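Side-chain contacts in SusD homolog (Bacteroides ovatus, PDB 4F53), which probably binds mucin O-glycans at the cell surface as a SusD-family outer-membrane lipoprotein with a TPR-like helical fold: residues Pro80-Asp83 against Trp84-Ile87; Ala475-Met478 against Pro479-Thr482; Thr290-Gly293 against Asn294-Thr297. All coordinates share one frame; numbering follows the deposited sequence. Where two conformers were deposited one is given.

Overall arrangement
The three contacts show how one chain spends similar local means differently according to depth. Contact 1 opens the helix 82-106 with a capping serine and a proline-lysine crossing, half buried. Contact 2 is buried in the loop that leads into helix 482-487, where an arginine and a tyrosine meet in a cation-pi pair. These two touch, Pro481 and Met478 packing on Lys85, with centres about 10 Å apart, and both border helix 44-58. Contact 3 is a surface turn after helix 288-291, its centre about 36 and 40 Å from the centres of contacts 1 and 2; backbone and serine hydrogen bonds shape it.

Contact 1 (Pro80-Asp83 against Trp84-Ile87); sequences PSDD and WKKI
Pro80 and Lys85 set the pattern here: the lysine chain crosses the proline ring at about a right angle, with Lys85 CG 3.6 Å from Pro80 CG. Beyond that point the chain bends at chi3 (-92°), which carries CE to 3.5 Å from Pro80 O and the ammonium group toward Asp82. The resulting salt bridge is a long one, Lys85 NZ lying 3.9 Å from Asp82 OD1, and a water accepts a weak bond from NZ while donating to Pro80 O. On another flank, Pro80 CB meets Trp84 CB, and the hydroxyl of Ser81 stands obliquely to the indole, OG being 3.2 Å from Trp84 CD1. The same OG accepts a weak bond from Trp84 N at 3.3 Å. Lys85 N binds Ser81 O more firmly, at 3.1 Å. The indole is buried among aromatic neighbours, with Trp71 and Tyr49 meeting it edge-to-face. Ser81 thus fills the N-cap position of helix 82-106, preceded by a proline that packs on the first turn, a helix start within the TPR-like helical fold of the SusD family.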
ATOM      1  N   PRO A  80      -5.966   9.264 -16.019  1.00 40.04           N
ATOM      2  CA  PRO A  80      -4.588   8.996 -16.492  1.00 39.18           C
ATOM      3  C   PRO A  80      -4.578   8.694 -17.984  1.00 43.78           C
ATOM      4  O   PRO A  80      -5.595   8.277 -18.522  1.00 44.48           O
ATOM      5  CB  PRO A  80      -4.173   7.763 -15.677  1.00 38.72           C
ATOM      6  CG  PRO A  80      -5.469   7.060 -15.411  1.00 41.79           C
ATOM      7  CD  PRO A  80      -6.461   8.150 -15.180  1.00 38.20           C
ATOM      8  N   SER A  81      -3.447   8.895 -18.650  1.00 42.56           N
ATOM      9  CA  SER A  81      -3.342   8.610 -20.087  1.00 44.22           C
ATOM     10  C   SER A  81      -3.347   7.089 -20.309  1.00 49.17           C
ATOM     11  O   SER A  81      -3.169   6.336 -19.347  1.00 48.48           O
ATOM     12  CB  SER A  81      -2.062   9.222 -20.642  1.00 45.11           C
ATOM     13  OG  SER A  81      -0.942   8.617 -20.010  1.00 50.32           O
ATOM     14  N   ASP A  82      -3.517   6.638 -21.553  1.00 47.52           N
ATOM     15  CA  ASP A  82      -3.459   5.222 -21.896  1.00 48.57           C
ATOM     16  C   ASP A  82      -2.097   4.613 -21.476  1.00 53.36           C
ATOM     17  O   ASP A  82      -2.082   3.507 -20.944  1.00 52.99           O
ATOM     18  CB  ASP A  82      -3.739   5.016 -23.396  1.00 53.11           C
ATOM     19  CG  ASP A  82      -5.223   4.943 -23.768  1.00 77.85           C
ATOM     20  OD1 ASP A  82      -6.064   4.697 -22.860  1.00 79.78           O
ATOM     21  OD2 ASP A  82      -5.539   5.059 -24.976  1.00 93.48           O
ATOM     22  N   ASP A  83      -0.985   5.374 -21.617  1.00 50.69           N
ATOM     23  CA  ASP A  83       0.362   4.940 -21.211  1.00 50.53           C
ATOM     24  C   ASP A  83       0.465   4.718 -19.707  1.00 49.63           C
ATOM     25  O   ASP A  83       1.098   3.752 -19.289  1.00 50.21           O
ATOM     26  CB  ASP A  83       1.443   5.949 -21.653  1.00 54.17           C
ATOM     27  CG  ASP A  83       1.520   6.204 -23.154  1.00 76.72           C
ATOM     28  OD1 ASP A  83       1.160   5.287 -23.940  1.00 79.32           O
ATOM     29  OD2 ASP A  83       1.961   7.314 -23.543  1.00 87.69           O
ATOM     30  N   TRP A  84      -0.144   5.600 -18.894  1.00 42.63           N
ATOM     31  CA  TRP A  84      -0.146   5.461 -17.429  1.00 39.81           C
ATOM     32  C   TRP A  84      -1.007   4.277 -16.987  1.00 43.88           C
ATOM     33  O   TRP A  84      -0.733   3.666 -15.954  1.00 42.48           O
ATOM     34  CB  TRP A  84      -0.670   6.738 -16.755  1.00 37.47           C
ATOM     35  CG  TRP A  84       0.301   7.890 -16.698  1.00 37.83           C
ATOM     36  CD1 TRP A  84       1.220   8.253 -17.643  1.00 41.03           C
ATOM     37  CD2 TRP A  84       0.381   8.882 -15.658  1.00 36.43           C
ATOM     38  NE1 TRP A  84       1.882   9.392 -17.248  1.00 39.83           N
ATOM     39  CE2 TRP A  84       1.377   9.809 -16.042  1.00 39.92           C
ATOM     40  CE3 TRP A  84      -0.324   9.098 -14.458  1.00 35.65           C
ATOM     41  CZ2 TRP A  84       1.704  10.918 -15.255  1.00 37.86           C
ATOM     42  CZ3 TRP A  84       0.006  10.190 -13.682  1.00 36.40           C
ATOM     43  CH2 TRP A  84       0.997  11.096 -14.091  1.00 37.39           C
ATOM     44  N   LYS A  85      -2.070   3.978 -17.740  1.00 41.93           N
ATOM     45  CA  LYS A  85      -2.975   2.878 -17.417  1.00 41.38           C
ATOM     46  C   LYS A  85      -2.345   1.504 -17.729  1.00 45.92           C
ATOM     47  O   LYS A  85      -2.772   0.497 -17.171  1.00 44.86           O
ATOM     48  CB  LYS A  85      -4.306   3.052 -18.151  1.00 44.67           C
ATOM     49  CG  LYS A  85      -5.122   4.183 -17.548  1.00 49.88           C
ATOM     50  CD  LYS A  85      -6.553   4.201 -18.014  1.00 51.56           C
ATOM     51  CE  LYS A  85      -6.757   5.054 -19.224  1.00 52.35           C
ATOM     52  NZ  LYS A  85      -8.183   5.068 -19.617  1.00 71.76           N
ATOM     53  N   LYS A  86      -1.293   1.476 -18.561  1.00 43.27           N
ATOM     54  CA  LYS A  86      -0.617   0.232 -18.932  1.00 43.19           C
ATOM     55  C   LYS A  86       0.403  -0.227 -17.858  1.00 45.15           C
ATOM     56  O   LYS A  86       0.513  -1.422 -17.582  1.00 45.16           O
ATOM     57  CB  LYS A  86       0.073   0.428 -20.293  1.00 45.26           C
ATOM     58  CG  LYS A  86       0.546  -0.834 -20.966  1.00 60.65           C
ATOM     59  CD  LYS A  86       0.975  -0.555 -22.402  1.00 69.71           C
ATOM     60  CE  LYS A  86       1.488  -1.780 -23.137  1.00 85.61           C
ATOM     61  NZ  LYS A  86       2.880  -2.140 -22.744  1.00 94.96           N
ATOM     62  N   ILE A  87       1.134   0.719 -17.267  1.00 39.65           N
ATOM     63  CA  ILE A  87       2.230   0.470 -16.343  1.00 37.43           C
ATOM     64  C   ILE A  87       1.839  -0.380 -15.101  1.00 43.09           C
ATOM     65  O   ILE A  87       2.579  -1.343 -14.874  1.00 43.21           O
ATOM     66  CB  ILE A  87       2.950   1.806 -15.969  1.00 39.10           C
ATOM     67  CG1 ILE A  87       3.522   2.436 -17.254  1.00 40.27           C
ATOM     68  CG2 ILE A  87       4.092   1.586 -14.920  1.00 36.20           C
ATOM     69  CD1 ILE A  87       3.803   3.900 -17.171  1.00 49.13           C
TER
HETATM   70  O   HOH W   1      -8.413   7.978 -18.253  1.00 57.58           O

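Contact 2 (Ala475-Met478 against Pro479-Thr482); sequences ARRM and PYPT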
ATOM      1  N   ALA A 475     -11.430   5.800  -6.290  1.00 30.91           N
ATOM      2  CA  ALA A 475     -11.107   4.691  -7.199  1.00 30.36           C
ATOM      3  C   ALA A 475     -11.131   3.359  -6.421  1.00 31.04           C
ATOM      4  O   ALA A 475     -10.524   3.233  -5.365  1.00 29.90           O
ATOM      5  CB  ALA A 475      -9.738   4.923  -7.836  1.00 30.87           C
ATOM      6  N   ARG A 476     -11.863   2.386  -6.935  1.00 29.89           N
ATOM      7  CA  ARG A 476     -12.049   1.076  -6.317  1.00 27.90           C
ATOM      8  C   ARG A 476     -11.153   0.052  -6.978  1.00 31.70           C
ATOM      9  O   ARG A 476     -10.911  -1.028  -6.435  1.00 30.93           O
ATOM     10  CB  ARG A 476     -13.529   0.640  -6.404  1.00 28.18           C
ATOM     11  CG  ARG A 476     -14.522   1.689  -5.894  1.00 29.79           C
ATOM     12  CD  ARG A 476     -14.140   2.217  -4.515  1.00 31.53           C
ATOM     13  NE  ARG A 476     -14.285   1.184  -3.497  1.00 29.25           N
ATOM     14  CZ  ARG A 476     -14.294   1.425  -2.196  1.00 35.96           C
ATOM     15  NH1 ARG A 476     -14.086   2.657  -1.741  1.00 31.28           N
ATOM     16  NH2 ARG A 476     -14.512   0.443  -1.337  1.00 27.50           N
ATOM     17  N   ARG A 477     -10.659   0.401  -8.160  1.00 28.36           N
ATOM     18  CA  ARG A 477      -9.765  -0.445  -8.943  1.00 29.49           C
ATOM     19  C   ARG A 477      -9.252   0.363 -10.138  1.00 35.51           C
ATOM     20  O   ARG A 477      -9.600   1.534 -10.294  1.00 36.57           O
ATOM     21  CB  ARG A 477     -10.506  -1.737  -9.409  1.00 28.71           C
ATOM     22  CG  ARG A 477     -11.593  -1.469 -10.445  1.00 31.87           C
ATOM     23  CD  ARG A 477     -12.276  -2.725 -10.939  1.00 29.99           C
ATOM     24  NE  ARG A 477     -11.443  -3.546 -11.817  1.00 35.06           N
ATOM     25  CZ  ARG A 477     -11.408  -3.468 -13.142  1.00 46.17           C
ATOM     26  NH1 ARG A 477     -12.091  -2.520 -13.777  1.00 33.74           N
ATOM     27  NH2 ARG A 477     -10.648  -4.302 -13.842  1.00 38.22           N
HETATM   28  N   MSE A 478      -8.431  -0.275 -10.969  1.00 31.01           N
HETATM   29  CA  MSE A 478      -7.973   0.282 -12.227  1.00 30.45           C
HETATM   30  C   MSE A 478      -8.630  -0.505 -13.335  1.00 36.17           C
HETATM   31  O   MSE A 478      -8.801  -1.722 -13.182  1.00 33.34           O
HETATM   32  CB  MSE A 478      -6.432   0.234 -12.340  1.00 31.45           C
HETATM   33  CG  MSE A 478      -5.735   1.207 -11.395  1.00 35.93           C
HETATM   34 SE   MSE A 478      -5.963   3.073 -11.882  0.75 43.84          SE
HETATM   35  CE  MSE A 478      -5.095   3.088 -13.643  1.00 42.22           C
ATOM     36  N   PRO A 479      -9.018   0.158 -14.455  1.00 36.28           N
ATOM     37  CA  PRO A 479      -9.573  -0.600 -15.582  1.00 37.18           C
ATOM     38  C   PRO A 479      -8.460  -1.310 -16.345  1.00 43.93           C
ATOM     39  O   PRO A 479      -7.311  -0.872 -16.301  1.00 43.37           O
ATOM     40  CB  PRO A 479     -10.250   0.477 -16.426  1.00 39.90           C
ATOM     41  CG  PRO A 479      -9.476   1.723 -16.155  1.00 43.58           C
ATOM     42  CD  PRO A 479      -8.862   1.597 -14.784  1.00 38.02           C
ATOM     43  N   TYR A 480      -8.783  -2.403 -17.038  1.00 43.49           N
ATOM     44  CA  TYR A 480      -7.786  -3.139 -17.818  1.00 43.84           C
ATOM     45  C   TYR A 480      -7.240  -2.276 -18.950  1.00 50.15           C
ATOM     46  O   TYR A 480      -8.019  -1.558 -19.581  1.00 51.89           O
ATOM     47  CB  TYR A 480      -8.379  -4.449 -18.397  1.00 44.89           C
ATOM     48  CG  TYR A 480      -8.798  -5.449 -17.341  1.00 44.06           C
ATOM     49  CD1 TYR A 480      -7.890  -5.912 -16.390  1.00 43.53           C
ATOM     50  CD2 TYR A 480     -10.088  -5.974 -17.321  1.00 45.14           C
ATOM     51  CE1 TYR A 480      -8.268  -6.834 -15.421  1.00 42.56           C
ATOM     52  CE2 TYR A 480     -10.476  -6.900 -16.354  1.00 44.89           C
ATOM     53  CZ  TYR A 480      -9.563  -7.314 -15.398  1.00 46.48           C
ATOM     54  OH  TYR A 480      -9.915  -8.224 -14.439  1.00 44.03           O
ATOM     55  N   PRO A 481      -5.915  -2.321 -19.233  1.00 46.43           N
ATOM     56  CA  PRO A 481      -5.373  -1.539 -20.372  1.00 46.28           C
ATOM     57  C   PRO A 481      -6.083  -1.893 -21.694  1.00 53.77           C
ATOM     58  O   PRO A 481      -6.363  -3.074 -21.954  1.00 52.54           O
ATOM     59  CB  PRO A 481      -3.891  -1.926 -20.399  1.00 47.46           C
ATOM     60  CG  PRO A 481      -3.585  -2.390 -19.002  1.00 50.92           C
ATOM     61  CD  PRO A 481      -4.852  -3.096 -18.557  1.00 46.92           C
ATOM     62  N   THR A 482      -6.388  -0.852 -22.524  1.00 53.73           N
ATOM     63  CA  THR A 482      -7.084  -0.971 -23.811  0.50 56.16           C
ATOM     64  C   THR A 482      -6.359  -1.958 -24.753  1.00 60.63           C
ATOM     65  O   THR A 482      -7.015  -2.662 -25.515  1.00 62.47           O
ATOM     66  CB  THR A 482      -7.283   0.428 -24.461  0.50 70.07           C
ATOM     67  OG1 THR A 482      -7.856   0.278 -25.760  0.50 75.36           O
ATOM     68  CG2 THR A 482      -5.993   1.262 -24.548  0.50 69.86           C
TER
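With CG held between the backbone N and the carbonyl carbon (chi1 69°), and with a bend at chi3, the Arg477 side chain runs alongside its own backbone toward Tyr480, whose CG lies anti to the carbonyl carbon (chi1 -64°). The guanidinium arrives with one nitrogen leading: NH2 sits over the centre of the tyrosine ring, 3.6 Å from Tyr480 CZ. The two planes are 73° apart, and the ring lies at the edge of the guanidinium, so the group points into the aromatic face rather than stacking flat on it. This is a cation-pi pair, Arg477 CZ being 4.9 Å from the Tyr480 ring centroid. Pro479 N lies over one guanidinium face, and Pro479 CA comes to 3.6 Å from Arg477 NH1. Next to it, Met478, present as selenomethionine, packs its CB 3.7 Å from Pro479 CD. Outside partners fix both ends: Arg477 NH1 forms a salt bridge with Asp509, NE binds Tyr131 O, and Tyr480 OH binds Pro133 O. Asp509 also accepts from Tyr480 N, so one carboxylate holds the arginine's side chain and the tyrosine's backbone. The chemistry implies a buried positive charge that is probably balanced by Asp509 and further stabilised by the electron-rich tyrosine face.

Contact 3 (Thr290-Gly293 against Asn294-Thr297); sequences TVSG and NAYT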
ATOM      1  N   THR A 290      10.675  30.226   1.319  1.00 43.41           N
ATOM      2  CA  THR A 290      11.725  29.901   0.343  1.00 43.47           C
ATOM      3  C   THR A 290      11.147  29.999  -1.083  1.00 49.11           C
ATOM      4  O   THR A 290      11.600  30.815  -1.876  1.00 50.83           O
ATOM      5  CB  THR A 290      12.279  28.486   0.634  1.00 49.63           C
ATOM      6  OG1 THR A 290      12.588  28.377   2.023  1.00 53.53           O
ATOM      7  CG2 THR A 290      13.506  28.126  -0.218  1.00 44.92           C
ATOM      8  N   VAL A 291      10.127  29.194  -1.372  1.00 44.66           N
ATOM      9  CA  VAL A 291       9.420  29.100  -2.648  1.00 44.57           C
ATOM     10  C   VAL A 291       8.860  30.492  -3.104  1.00 49.82           C
ATOM     11  O   VAL A 291       8.947  30.833  -4.289  1.00 50.47           O
ATOM     12  CB  VAL A 291       8.311  28.014  -2.485  1.00 47.11           C
ATOM     13  CG1 VAL A 291       7.236  28.121  -3.546  1.00 47.18           C
ATOM     14  CG2 VAL A 291       8.920  26.611  -2.481  1.00 45.37           C
ATOM     15  N   SER A 292       8.328  31.284  -2.162  1.00 46.51           N
ATOM     16  CA  SER A 292       7.717  32.577  -2.443  1.00 48.82           C
ATOM     17  C   SER A 292       8.720  33.728  -2.589  1.00 57.70           C
ATOM     18  O   SER A 292       8.302  34.849  -2.903  1.00 59.85           O
ATOM     19  CB  SER A 292       6.735  32.938  -1.334  1.00 51.44           C
ATOM     20  OG  SER A 292       7.401  33.230  -0.119  1.00 53.58           O
ATOM     21  N   GLY A 293       9.999  33.467  -2.305  1.00 54.41           N
ATOM     22  CA  GLY A 293      11.031  34.493  -2.292  1.00 55.45           C
ATOM     23  C   GLY A 293      10.745  35.500  -1.190  1.00 62.97           C
ATOM     24  O   GLY A 293      10.971  36.706  -1.359  1.00 65.32           O
ATOM     25  N   ASN A 294      10.191  34.999  -0.065  1.00 59.19           N
ATOM     26  CA  ASN A 294       9.794  35.715   1.150  1.00 59.98           C
ATOM     27  C   ASN A 294       8.561  36.607   0.960  1.00 62.79           C
ATOM     28  O   ASN A 294       8.278  37.434   1.830  1.00 64.29           O
ATOM     29  CB  ASN A 294      10.948  36.504   1.763  1.00 64.49           C
ATOM     30  CG  ASN A 294      11.768  35.640   2.675  1.00102.54           C
ATOM     31  OD1 ASN A 294      12.780  35.054   2.269  1.00 96.53           O
ATOM     32  ND2 ASN A 294      11.288  35.468   3.903  1.00100.48           N
ATOM     33  N   ALA A 295       7.771  36.379  -0.109  1.00 56.81           N
ATOM     34  CA  ALA A 295       6.520  37.121  -0.318  1.00 56.65           C
ATOM     35  C   ALA A 295       5.390  36.529   0.558  1.00 60.02           C
ATOM     36  O   ALA A 295       4.403  37.216   0.824  1.00 61.45           O
ATOM     37  CB  ALA A 295       6.131  37.108  -1.788  1.00 57.19           C
ATOM     38  N   TYR A 296       5.552  35.264   1.026  1.00 53.39           N
ATOM     39  CA  TYR A 296       4.598  34.550   1.885  1.00 51.13           C
ATOM     40  C   TYR A 296       4.458  35.252   3.252  1.00 57.75           C
ATOM     41  O   TYR A 296       5.465  35.497   3.928  1.00 57.64           O
ATOM     42  CB  TYR A 296       5.053  33.096   2.059  1.00 48.63           C
ATOM     43  CG  TYR A 296       4.181  32.263   2.972  1.00 45.68           C
ATOM     44  CD1 TYR A 296       2.888  31.898   2.596  1.00 45.16           C
ATOM     45  CD2 TYR A 296       4.669  31.783   4.185  1.00 45.30           C
ATOM     46  CE1 TYR A 296       2.081  31.133   3.435  1.00 42.94           C
ATOM     47  CE2 TYR A 296       3.897  30.955   4.998  1.00 45.43           C
ATOM     48  CZ  TYR A 296       2.593  30.654   4.631  1.00 50.80           C
ATOM     49  OH  TYR A 296       1.815  29.876   5.455  1.00 50.11           O
ATOM     50  N   THR A 297       3.208  35.564   3.651  1.00 56.39           N
ATOM     51  CA  THR A 297       2.908  36.319   4.882  1.00 57.71           C
ATOM     52  C   THR A 297       2.492  35.436   6.057  1.00 60.38           C
ATOM     53  O   THR A 297       2.405  35.926   7.189  1.00 60.08           O
ATOM     54  CB  THR A 297       1.825  37.388   4.630  1.00 64.56           C
ATOM     55  OG1 THR A 297       0.567  36.750   4.406  1.00 68.01           O
ATOM     56  CG2 THR A 297       2.169  38.313   3.475  1.00 62.82           C
TER
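From Ser292 to Ala295 the backbone folds into a type I' beta turn, Gly293 and Asn294 both having positive phi, following helix 288-291. Gly293, the first residue to leave helical phi/psi, also forms a Schellman motif, one of whose bonds runs from Gly293 N to Thr290 O. The turn is closed by Ala295 N, which donates to Ser292 O over 3.2 Å. The serine side chain supplies the second tie. A chi1 of 70° tucks its hydroxyl over its own backbone, from where it reaches across the turn and accepts from Tyr296 N at 3.0 Å, with an N-H...O angle of 153°. The same OG also bonds back to Phe288 O, its main partner, and to Gly289 O, which must share its single proton, linking the last helical turn to the residues beyond the bend. Were the hydroxyl removed, as with an alanine here, Tyr296 N would probably lose its acceptor and the exit of the turn its tie to the helix. The Tyr296 ring leaves the turn and meets the ring of Phe288, their planes about 40° apart, and its OH bonds to Glu299 O. Nearer the backbone, the start of that side chain still touches the serine: Tyr296 CB lies 3.2 Å from Ser292 OG.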